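Guanylate kinase (Coxiella burnetii, PDB 3TR0) catalyses the ATP-dependent phosphorylation of GMP to GDP, with ADP as the other product, and so probably serves the recycling of GMP. Local coordinates at residues 5-10 against 97-102; 13-18 against 156-161; 39-44 against 53-58. All coordinates share one frame; numbering follows the deposited sequence.

Contact 1 of 3, residues 5-10 against 97-102; sequences NKANLF and GRDVLL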
loop_
_atom_site.group_PDB
_atom_site.type_symbol
_atom_site.label_atom_id
_atom_site.label_comp_id
_atom_site.label_asym_id
_atom_site.label_seq_id
_atom_site.Cartn_x
_atom_site.Cartn_y
_atom_site.Cartn_z
ATOM N N ASN A 5 15.114 6.130 3.100
ATOM C CA ASN A 5 16.409 5.924 2.460
ATOM C C ASN A 5 16.461 4.674 1.581
ATOM O O ASN A 5 17.535 4.147 1.293
ATOM C CB ASN A 5 17.537 5.911 3.497
ATOM C CG ASN A 5 17.179 5.123 4.739
ATOM O OD1 ASN A 5 16.361 4.204 4.691
ATOM N ND2 ASN A 5 17.786 5.483 5.864
ATOM N N LYS A 6 15.289 4.196 1.172
ATOM C CA LYS A 6 15.202 3.239 0.079
ATOM C C LYS A 6 14.162 3.766 -0.896
ATOM O O LYS A 6 13.040 3.263 -0.972
ATOM C CB LYS A 6 14.829 1.839 0.562
ATOM C CG LYS A 6 14.961 0.783 -0.528
ATOM C CD LYS A 6 14.961 -0.623 0.039
ATOM C CE LYS A 6 15.079 -1.668 -1.062
ATOM N NZ LYS A 6 13.886 -1.682 -1.946
ATOM N N ALA A 7 14.553 4.801 -1.629
ATOM C CA ALA A 7 13.639 5.542 -2.483
ATOM C C ALA A 7 13.152 4.694 -3.646
ATOM O O ALA A 7 13.836 3.777 -4.091
ATOM C CB ALA A 7 14.318 6.810 -2.995
ATOM N N ASN A 8 11.965 5.018 -4.143
ATOM C CA ASN A 8 11.347 4.231 -5.194
ATOM C C ASN A 8 10.832 5.147 -6.292
ATOM O O ASN A 8 10.756 6.366 -6.114
ATOM C CB ASN A 8 10.195 3.405 -4.606
ATOM C CG ASN A 8 9.857 2.181 -5.441
ATOM O OD1 ASN A 8 10.359 2.007 -6.547
ATOM N ND2 ASN A 8 9.000 1.323 -4.904
ATOM N N LEU A 9 10.493 4.556 -7.431
ATOM C CA LEU A 9 9.831 5.277 -8.506
ATOM C C LEU A 9 8.331 5.004 -8.456
ATOM O O LEU A 9 7.908 3.867 -8.290
ATOM C CB LEU A 9 10.384 4.835 -9.859
ATOM C CG LEU A 9 11.897 4.973 -10.054
ATOM C CD1 LEU A 9 12.291 4.470 -11.434
ATOM C CD2 LEU A 9 12.328 6.419 -9.864
ATOM N N PHE A 10 7.535 6.055 -8.601
ATOM C CA PHE A 10 6.092 5.920 -8.623
ATOM C C PHE A 10 5.571 6.417 -9.953
ATOM O O PHE A 10 5.583 7.617 -10.220
ATOM C CB PHE A 10 5.461 6.702 -7.471
ATOM C CG PHE A 10 5.778 6.132 -6.118
ATOM C CD1 PHE A 10 4.978 5.150 -5.563
ATOM C CD2 PHE A 10 6.892 6.560 -5.412
ATOM C CE1 PHE A 10 5.270 4.619 -4.321
ATOM C CE2 PHE A 10 7.186 6.033 -4.174
ATOM C CZ PHE A 10 6.378 5.056 -3.628
ATOM N N GLY A 97 17.725 9.948 -1.418
ATOM C CA GLY A 97 16.707 9.346 -0.577
ATOM C C GLY A 97 15.307 9.869 -0.852
ATOM O O GLY A 97 14.402 9.691 -0.039
ATOM N N ARG A 98 15.128 10.515 -1.998
ATOM C CA ARG A 98 13.826 11.058 -2.378
ATOM C C ARG A 98 13.141 10.155 -3.395
ATOM O O ARG A 98 13.749 9.752 -4.387
ATOM C CB ARG A 98 13.977 12.451 -2.999
ATOM C CG ARG A 98 14.619 13.496 -2.113
ATOM C CD ARG A 98 14.594 14.853 -2.805
ATOM N NE ARG A 98 15.367 15.858 -2.085
ATOM C CZ ARG A 98 16.630 16.161 -2.360
ATOM N NH1 ARG A 98 17.261 15.540 -3.346
ATOM N NH2 ARG A 98 17.259 17.091 -1.653
ATOM N N ASP A 99 11.873 9.842 -3.147
ATOM C CA ASP A 99 11.069 9.122 -4.120
ATOM C C ASP A 99 10.833 10.020 -5.322
ATOM O O ASP A 99 10.893 11.243 -5.213
ATOM C CB ASP A 99 9.740 8.688 -3.501
ATOM C CG ASP A 99 9.937 7.779 -2.308
ATOM O OD1 ASP A 99 10.454 6.659 -2.508
ATOM O OD2 ASP A 99 9.594 8.187 -1.177
ATOM N N VAL A 100 10.581 9.412 -6.472
ATOM C CA VAL A 100 10.384 10.184 -7.690
ATOM C C VAL A 100 9.072 9.808 -8.342
ATOM O O VAL A 100 8.762 8.629 -8.495
ATOM C CB VAL A 100 11.514 9.956 -8.697
ATOM C CG1 VAL A 100 11.181 10.636 -10.029
ATOM C CG2 VAL A 100 12.838 10.484 -8.139
ATOM N N LEU A 101 8.305 10.823 -8.718
ATOM C CA LEU A 101 7.066 10.620 -9.451
ATOM C C LEU A 101 7.324 10.745 -10.940
ATOM O O LEU A 101 7.918 11.725 -11.392
ATOM C CB LEU A 101 6.027 11.647 -9.018
ATOM C CG LEU A 101 5.431 11.385 -7.637
ATOM C CD1 LEU A 101 4.890 12.660 -7.028
ATOM C CD2 LEU A 101 4.348 10.330 -7.744
ATOM N N LEU A 102 6.890 9.746 -11.698
ATOM C CA LEU A 102 7.030 9.780 -13.150
ATOM C C LEU A 102 5.653 9.841 -13.799
ATOM O O LEU A 102 4.893 8.872 -13.763
ATOM C CB LEU A 102 7.792 8.549 -13.648
ATOM C CG LEU A 102 9.210 8.333 -13.097
ATOM C CD1 LEU A 102 9.760 6.980 -13.534
ATOM C CD2 LEU A 102 10.121 9.450 -13.542
#
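Leu-9 and Phe-10 pair with Val-100 and Leu-101 as neighbouring parallel strands in the five-stranded sheet of a P-loop kinase fold. Strand 9-13 and strand 99-103 lie side by side here, and the contact is buried.

Three backbone hydrogen bonds join the strands. Val-100 N gives to Asn-8 O at 3.1 Å. Phe-10 N then gives to Val-100 O at 2.9 Å, and Leu-102 N gives to Phe-10 O at 2.9 Å. The bonds alternate between the two strands, as in a regular parallel pair.

Apolar contacts follow on both faces of the sheet. On the face of Leu-9 and Val-100 the two side chains run alongside each other and point the same way, with Leu-9 CD2 3.8 Å from Val-100 CB. The other branch, Leu-9 CD1, touches Leu-102 CD1. Helix 87-95 covers this face through Val-90, Trp-89 and Gln-93. On the other face, Phe-10 CB meets Leu-101 CD2 at 3.8 Å.

Before the paired part, a side chain does the work of a backbone acceptor. The carboxylate of Asp-99 stands at the edge of the Phe-10 ring, the two planes 80° apart. Asp-99 OD2 forms a salt bridge with Arg-188, and OD1 is used within the contact, so both oxygens are engaged. With CG beside its own backbone N (chi1 -60°), Asp-99 swings its carboxylate toward 5-10. There Asp-99 OD1 takes the Asn-8 N-H through its anti lone pair, at 2.8 Å.

Contact 2 of 3, residues 13-18 against 156-161; sequences SAPSGA and EEMAHY. With SO4 (sulfate ion), chain B.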
loop_
_atom_site.group_PDB
_atom_site.type_symbol
_atom_site.label_atom_id
_atom_site.label_comp_id
_atom_site.label_asym_id
_atom_site.label_seq_id
_atom_site.Cartn_x
_atom_site.Cartn_y
_atom_site.Cartn_z
ATOM N N SER A 13 0.073 7.090 -14.607
ATOM C CA SER A 13 -0.398 7.142 -15.992
ATOM C C SER A 13 -1.899 7.376 -16.051
ATOM O O SER A 13 -2.631 6.988 -15.142
ATOM C CB SER A 13 -0.040 5.858 -16.745
ATOM O OG SER A 13 1.353 5.597 -16.689
ATOM N N ALA A 14 -2.351 8.018 -17.125
ATOM C CA ALA A 14 -3.764 8.314 -17.299
ATOM C C ALA A 14 -4.017 8.847 -18.702
ATOM O O ALA A 14 -3.112 9.386 -19.339
ATOM C CB ALA A 14 -4.227 9.325 -16.260
ATOM N N PRO A 15 -5.250 8.685 -19.197
ATOM C CA PRO A 15 -5.571 9.276 -20.497
ATOM C C PRO A 15 -5.544 10.794 -20.377
ATOM O O PRO A 15 -5.754 11.318 -19.283
ATOM C CB PRO A 15 -6.996 8.775 -20.766
ATOM C CG PRO A 15 -7.558 8.463 -19.410
ATOM C CD PRO A 15 -6.387 7.948 -18.617
ATOM N N SER A 16 -5.266 11.490 -21.473
ATOM C CA SER A 16 -5.301 12.946 -21.461
ATOM C C SER A 16 -6.688 13.413 -21.033
ATOM O O SER A 16 -7.698 12.850 -21.456
ATOM C CB SER A 16 -4.940 13.512 -22.840
ATOM O OG SER A 16 -3.607 13.181 -23.192
ATOM N N GLY A 17 -6.732 14.427 -20.177
ATOM C CA GLY A 17 -7.992 14.969 -19.703
ATOM C C GLY A 17 -8.497 14.333 -18.419
ATOM O O GLY A 17 -9.610 14.616 -17.980
ATOM N N ALA A 18 -7.684 13.474 -17.813
ATOM C CA ALA A 18 -8.099 12.786 -16.591
ATOM C C ALA A 18 -7.792 13.590 -15.331
ATOM O O ALA A 18 -8.221 13.223 -14.239
ATOM C CB ALA A 18 -7.462 11.405 -16.508
ATOM N N GLU A 156 -7.346 3.853 -25.894
ATOM C CA GLU A 156 -6.258 2.908 -26.102
ATOM C C GLU A 156 -5.297 2.942 -24.923
ATOM O O GLU A 156 -4.740 1.915 -24.532
ATOM C CB GLU A 156 -5.512 3.227 -27.399
ATOM C CG GLU A 156 -6.378 3.157 -28.644
ATOM C CD GLU A 156 -5.616 3.524 -29.902
ATOM O OE1 GLU A 156 -4.449 3.954 -29.787
ATOM O OE2 GLU A 156 -6.184 3.382 -31.006
ATOM N N GLU A 157 -5.099 4.131 -24.361
ATOM C CA GLU A 157 -4.305 4.267 -23.150
ATOM C C GLU A 157 -4.990 3.500 -22.024
ATOM O O GLU A 157 -4.344 2.785 -21.264
ATOM C CB GLU A 157 -4.150 5.740 -22.762
ATOM C CG GLU A 157 -3.273 5.983 -21.530
ATOM C CD GLU A 157 -1.790 6.048 -21.865
ATOM O OE1 GLU A 157 -1.451 6.006 -23.066
ATOM O OE2 GLU A 157 -0.963 6.147 -20.930
HETATM N N MSE A 158 -6.309 3.644 -21.928
HETATM C CA MSE A 158 -7.049 3.029 -20.826
HETATM C C MSE A 158 -7.113 1.505 -20.918
HETATM O O MSE A 158 -7.221 0.827 -19.901
HETATM C CB MSE A 158 -8.448 3.635 -20.701
HETATM C CG MSE A 158 -8.491 4.844 -19.783
HETATM SE SE MSE A 158 -10.244 5.663 -19.692
HETATM C CE MSE A 158 -10.444 6.144 -21.571
ATOM N N ALA A 159 -7.033 0.969 -22.131
ATOM C CA ALA A 159 -7.018 -0.477 -22.313
ATOM C C ALA A 159 -5.786 -1.105 -21.665
ATOM O O ALA A 159 -5.741 -2.316 -21.444
ATOM C CB ALA A 159 -7.076 -0.827 -23.788
ATOM N N HIS A 160 -4.789 -0.279 -21.359
ATOM C CA HIS A 160 -3.555 -0.763 -20.736
ATOM C C HIS A 160 -3.591 -0.743 -19.209
ATOM O O HIS A 160 -2.567 -0.984 -18.565
ATOM C CB HIS A 160 -2.348 0.045 -21.223
ATOM C CG HIS A 160 -1.992 -0.203 -22.656
ATOM N ND1 HIS A 160 -1.182 -1.245 -23.050
ATOM C CD2 HIS A 160 -2.338 0.455 -23.788
ATOM C CE1 HIS A 160 -1.042 -1.221 -24.365
ATOM N NE2 HIS A 160 -1.736 -0.200 -24.836
ATOM N N TYR A 161 -4.754 -0.465 -18.629
ATOM C CA TYR A 161 -4.851 -0.311 -17.176
ATOM C C TYR A 161 -4.461 -1.584 -16.429
ATOM O O TYR A 161 -4.077 -1.531 -15.264
ATOM C CB TYR A 161 -6.261 0.112 -16.760
ATOM C CG TYR A 161 -7.250 -1.038 -16.719
ATOM C CD1 TYR A 161 -8.006 -1.365 -17.833
ATOM C CD2 TYR A 161 -7.410 -1.806 -15.568
ATOM C CE1 TYR A 161 -8.906 -2.416 -17.806
ATOM C CE2 TYR A 161 -8.310 -2.864 -15.533
ATOM C CZ TYR A 161 -9.052 -3.162 -16.659
ATOM O OH TYR A 161 -9.952 -4.206 -16.647
HETATM S S SO4 B . -4.388 15.420 -17.604
HETATM O O1 SO4 B . -3.184 15.935 -16.962
HETATM O O2 SO4 B . -4.276 15.564 -19.048
HETATM O O3 SO4 B . -4.564 14.000 -17.276
HETATM O O4 SO4 B . -5.545 16.186 -17.154
HETATM O O HOH W 1 -0.378 8.678 -19.434
#
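Pro-15 packs on Met-158, a selenomethionine, and this is the tight part of the contact. The proline ring and the Met-158 side chain cross at about a right angle. Pro-15 CG lies 3.8 Å from Met-158 CG and 3.9 Å from Met-158 SE, so one corner of the ring meets both the middle of the chain and its selenium. The chain is extended at chi2 and bends only at chi3. Both residues are buried, and Phe-123, Pro-126 and Leu-132 touch both of them.

The other part is looser and wet. Glu-157 sends CG anti to its backbone N (chi1 -177°), and CG lies 4.1 Å from both Ala-14 O and Pro-15 N, a loose contact. The chain then bends at chi2 and carries the carboxylate past Ala-14 toward Ser-13. A water bridges the two segments. It accepts from Ala-14 N at 3.1 Å and lies 3.0 Å from Glu-157 OE2, to which it can donate. OE2 also takes a weak bond from Trp-106 N. The Glu-157 side chain is about 4 Å from the bound GMP, so this water-bridged side lies toward the nucleotide.

Beyond Pro-15 the loop turns away from 156-161 and curls round a sulfate, probably from the crystallisation liquor. Gly-17 N points almost straight at sulfate O2, at 2.9 Å. Gly-19, Lys-20 and Thr-21 add their backbone N-H groups, as expected of a P-loop (Walker A) that is predicted to bind ATP.

The P-loop thus leaves strand 9-13 and enters helix 20-30 with its proline packed among helix 147-158, strand 120-125 and helix 129-137.

Contact 3 of 3, residues 39-44 against 53-58; sequences SHTTRP and VDYFFI. With 5GP (guanosine-5'-monophosphate), chain D.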
loop_
_atom_site.group_PDB
_atom_site.type_symbol
_atom_site.label_atom_id
_atom_site.label_comp_id
_atom_site.label_asym_id
_atom_site.label_seq_id
_atom_site.Cartn_x
_atom_site.Cartn_y
_atom_site.Cartn_z
ATOM N N SER A 39 9.839 16.142 -17.526
ATOM C CA SER A 39 10.207 15.466 -18.766
ATOM C C SER A 39 10.715 16.412 -19.844
ATOM O O SER A 39 10.436 17.612 -19.822
ATOM C CB SER A 39 9.004 14.694 -19.323
ATOM O OG SER A 39 8.578 13.690 -18.408
ATOM N N HIS A 40 11.461 15.850 -20.788
ATOM C CA HIS A 40 11.785 16.534 -22.031
ATOM C C HIS A 40 10.737 16.142 -23.066
ATOM O O HIS A 40 10.256 15.008 -23.070
ATOM C CB HIS A 40 13.180 16.134 -22.517
ATOM C CG HIS A 40 14.299 16.753 -21.736
ATOM N ND1 HIS A 40 14.700 16.281 -20.504
ATOM C CD2 HIS A 40 15.116 17.795 -22.021
ATOM C CE1 HIS A 40 15.707 17.011 -20.061
ATOM N NE2 HIS A 40 15.981 17.937 -20.964
ATOM N N THR A 41 10.374 17.079 -23.937
ATOM C CA THR A 41 9.389 16.810 -24.975
ATOM C C THR A 41 9.626 17.665 -26.219
ATOM O O THR A 41 10.128 18.782 -26.130
ATOM C CB THR A 41 7.954 17.061 -24.474
ATOM O OG1 THR A 41 7.016 16.640 -25.472
ATOM C CG2 THR A 41 7.741 18.535 -24.179
ATOM N N THR A 42 9.263 17.122 -27.376
ATOM C CA THR A 42 9.326 17.865 -28.625
ATOM C C THR A 42 7.963 18.474 -28.917
ATOM O O THR A 42 7.802 19.236 -29.869
ATOM C CB THR A 42 9.727 16.968 -29.804
ATOM O OG1 THR A 42 8.754 15.930 -29.964
ATOM C CG2 THR A 42 11.093 16.346 -29.565
ATOM N N ARG A 43 6.979 18.124 -28.094
ATOM C CA ARG A 43 5.644 18.685 -28.232
ATOM C C ARG A 43 5.746 20.203 -28.134
ATOM O O ARG A 43 6.359 20.730 -27.209
ATOM C CB ARG A 43 4.714 18.120 -27.150
ATOM C CG ARG A 43 3.234 18.386 -27.397
ATOM C CD ARG A 43 2.766 19.614 -26.643
ATOM N NE ARG A 43 2.524 19.319 -25.237
ATOM C CZ ARG A 43 2.568 20.223 -24.266
ATOM N NH1 ARG A 43 2.866 21.484 -24.547
ATOM N NH2 ARG A 43 2.321 19.864 -23.014
ATOM N N PRO A 44 5.158 20.918 -29.102
ATOM C CA PRO A 44 5.329 22.374 -29.116
ATOM C C PRO A 44 4.899 23.024 -27.803
ATOM O O PRO A 44 3.876 22.650 -27.228
ATOM C CB PRO A 44 4.422 22.826 -30.270
ATOM C CG PRO A 44 3.456 21.700 -30.467
ATOM C CD PRO A 44 4.218 20.457 -30.135
ATOM N N VAL A 53 9.117 23.951 -15.851
ATOM C CA VAL A 53 7.997 23.780 -14.934
ATOM C C VAL A 53 7.051 22.696 -15.444
ATOM O O VAL A 53 6.759 21.729 -14.744
ATOM C CB VAL A 53 7.216 25.093 -14.746
ATOM C CG1 VAL A 53 6.004 24.868 -13.852
ATOM C CG2 VAL A 53 8.126 26.176 -14.170
ATOM N N ASP A 54 6.576 22.869 -16.673
ATOM C CA ASP A 54 5.722 21.879 -17.311
ATOM C C ASP A 54 6.580 20.818 -17.990
ATOM O O ASP A 54 6.366 19.619 -17.819
ATOM C CB ASP A 54 4.808 22.561 -18.329
ATOM C CG ASP A 54 3.891 23.582 -17.685
ATOM O OD1 ASP A 54 2.779 23.202 -17.267
ATOM O OD2 ASP A 54 4.288 24.762 -17.583
ATOM N N TYR A 55 7.567 21.278 -18.750
ATOM C CA TYR A 55 8.497 20.393 -19.432
ATOM C C TYR A 55 9.783 21.147 -19.685
ATOM O O TYR A 55 9.842 22.367 -19.526
ATOM C CB TYR A 55 7.953 19.975 -20.800
ATOM C CG TYR A 55 6.821 18.971 -20.785
ATOM C CD1 TYR A 55 7.076 17.607 -20.706
ATOM C CD2 TYR A 55 5.504 19.385 -20.893
ATOM C CE1 TYR A 55 6.041 16.683 -20.709
ATOM C CE2 TYR A 55 4.465 18.474 -20.899
ATOM C CZ TYR A 55 4.739 17.125 -20.805
ATOM O OH TYR A 55 3.705 16.219 -20.810
ATOM N N PHE A 56 10.809 20.409 -20.087
ATOM C CA PHE A 56 11.941 21.004 -20.761
ATOM C C PHE A 56 11.616 20.896 -22.237
ATOM O O PHE A 56 11.658 19.806 -22.808
ATOM C CB PHE A 56 13.228 20.244 -20.448
ATOM C CG PHE A 56 13.658 20.343 -19.013
ATOM C CD1 PHE A 56 14.214 21.516 -18.524
ATOM C CD2 PHE A 56 13.519 19.265 -18.156
ATOM C CE1 PHE A 56 14.614 21.611 -17.206
ATOM C CE2 PHE A 56 13.917 19.354 -16.840
ATOM C CZ PHE A 56 14.469 20.529 -16.365
ATOM N N PHE A 57 11.258 22.019 -22.848
ATOM C CA PHE A 57 10.842 22.002 -24.240
ATOM C C PHE A 57 12.047 22.089 -25.166
ATOM O O PHE A 57 12.829 23.035 -25.097
ATOM C CB PHE A 57 9.856 23.135 -24.517
ATOM C CG PHE A 57 8.596 23.058 -23.699
ATOM C CD1 PHE A 57 7.500 22.341 -24.153
ATOM C CD2 PHE A 57 8.505 23.706 -22.478
ATOM C CE1 PHE A 57 6.341 22.277 -23.407
ATOM C CE2 PHE A 57 7.345 23.646 -21.730
ATOM C CZ PHE A 57 6.262 22.933 -22.196
ATOM N N ILE A 58 12.195 21.085 -26.022
ATOM C CA ILE A 58 13.306 21.043 -26.962
ATOM C C ILE A 58 12.815 20.618 -28.340
ATOM O O ILE A 58 11.647 20.265 -28.503
ATOM C CB ILE A 58 14.398 20.072 -26.488
ATOM C CG1 ILE A 58 13.810 18.680 -26.246
ATOM C CG2 ILE A 58 15.044 20.590 -25.214
ATOM C CD1 ILE A 58 14.853 17.632 -25.907
HETATM P P 5GP D . 0.933 16.386 -22.995
HETATM O O1P 5GP D . 1.456 17.347 -21.957
HETATM O O2P 5GP D . 1.398 16.553 -24.418
HETATM O O3P 5GP D . -0.577 16.394 -22.937
HETATM O "O5'" 5GP D . 1.210 14.894 -22.517
HETATM C "C5'" 5GP D . 1.050 13.801 -23.405
HETATM C "C4'" 5GP D . 1.247 12.489 -22.694
HETATM O "O4'" 5GP D . 2.617 12.064 -22.838
HETATM C "C3'" 5GP D . 1.038 12.519 -21.189
HETATM O "O3'" 5GP D . -0.328 12.447 -20.819
HETATM C "C2'" 5GP D . 1.862 11.333 -20.700
HETATM O "O2'" 5GP D . 1.105 10.135 -20.786
HETATM C "C1'" 5GP D . 2.984 11.264 -21.742
HETATM N N9 5GP D . 4.274 11.745 -21.217
HETATM C C8 5GP D . 4.604 12.952 -20.738
HETATM N N7 5GP D . 5.916 12.934 -20.392
HETATM C C5 5GP D . 6.394 11.696 -20.664
HETATM C C6 5GP D . 7.630 11.071 -20.531
HETATM O O6 5GP D . 8.618 11.683 -20.058
HETATM N N1 5GP D . 7.757 9.795 -20.917
HETATM C C2 5GP D . 6.723 9.107 -21.422
HETATM N N2 5GP D . 6.866 7.817 -21.806
HETATM N N3 5GP D . 5.517 9.685 -21.558
HETATM C C4 5GP D . 5.347 10.971 -21.190
HETATM O O HOH W 2 7.161 16.902 -17.388
HETATM O O HOH W 3 9.031 21.170 -27.696
#
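Tyr-55 lies with one ring face against Thr-41 and its hydroxyl on the phosphate of GMP. Thr-41 CG2 sits 3.9 Å from the ring centroid, a CH-pi contact. The Arg-43 guanidinium stands almost perpendicular to this ring, the planes 86° apart, with NH2 3.3 Å from Tyr-55 CE2. Bends at chi2 and chi3 bring it to the phosphate. There Arg-43 NH2 and Tyr-55 OH share O1P, at 2.9 and 2.8 Å, while Arg-43 NE gives to O2P. Asp-49 forms a salt bridge with Arg-43 NH1, which also gives to Pro-44 O, so the guanidinium is held on several sides. Phe-57 runs alongside Arg-43 and takes Tyr-55 CB over the centre of one ring face.

On the face of His-40 and Phe-56 the two rings form an offset stack, centroids 4.8 Å apart and planes at 26°. Phe-56 CB sits over the imidazole, and Ile-58 CD1 also approaches it.

Backbone hydrogen bonds set this register: Phe-56 N to Ser-39 O, Thr-41 N to Phe-56 O and Ile-58 N to Thr-41 O. Thr-41 OG1 accepts from Arg-43 N in an ST turn and is also hydrogen-bonded to His-82 O. Ser-39 OG gives to guanine O6 at 2.6 Å. Residues flanking this short parallel pair of the mixed sheet reach both base and phosphate. They form part of the GMP site of this guanylate kinase, completed by residues including Glu-74, Tyr-83 and Asp-105.

In the fold
The three contacts lie about 20 to 23 Å apart, measured between centres. Contacts 1 and 2 share strand 9-13: residues 5-10 lead into and begin it, and 13-18 leave its end as the P-loop. They sit on opposite sides of the chain's centre, and their segments alternate along the sequence. Contact 3 is nested inside the loops that both close. It belongs to the separate mixed sheet, with nearest atoms about 7 Å from contact 1 and 8 Å from contact 2. The predicted ATP site is the loop that follows a strand of the parallel sheet, while residues in and beside the mixed sheet bind GMP, and the bound nucleotide lies between contacts 2 and 3.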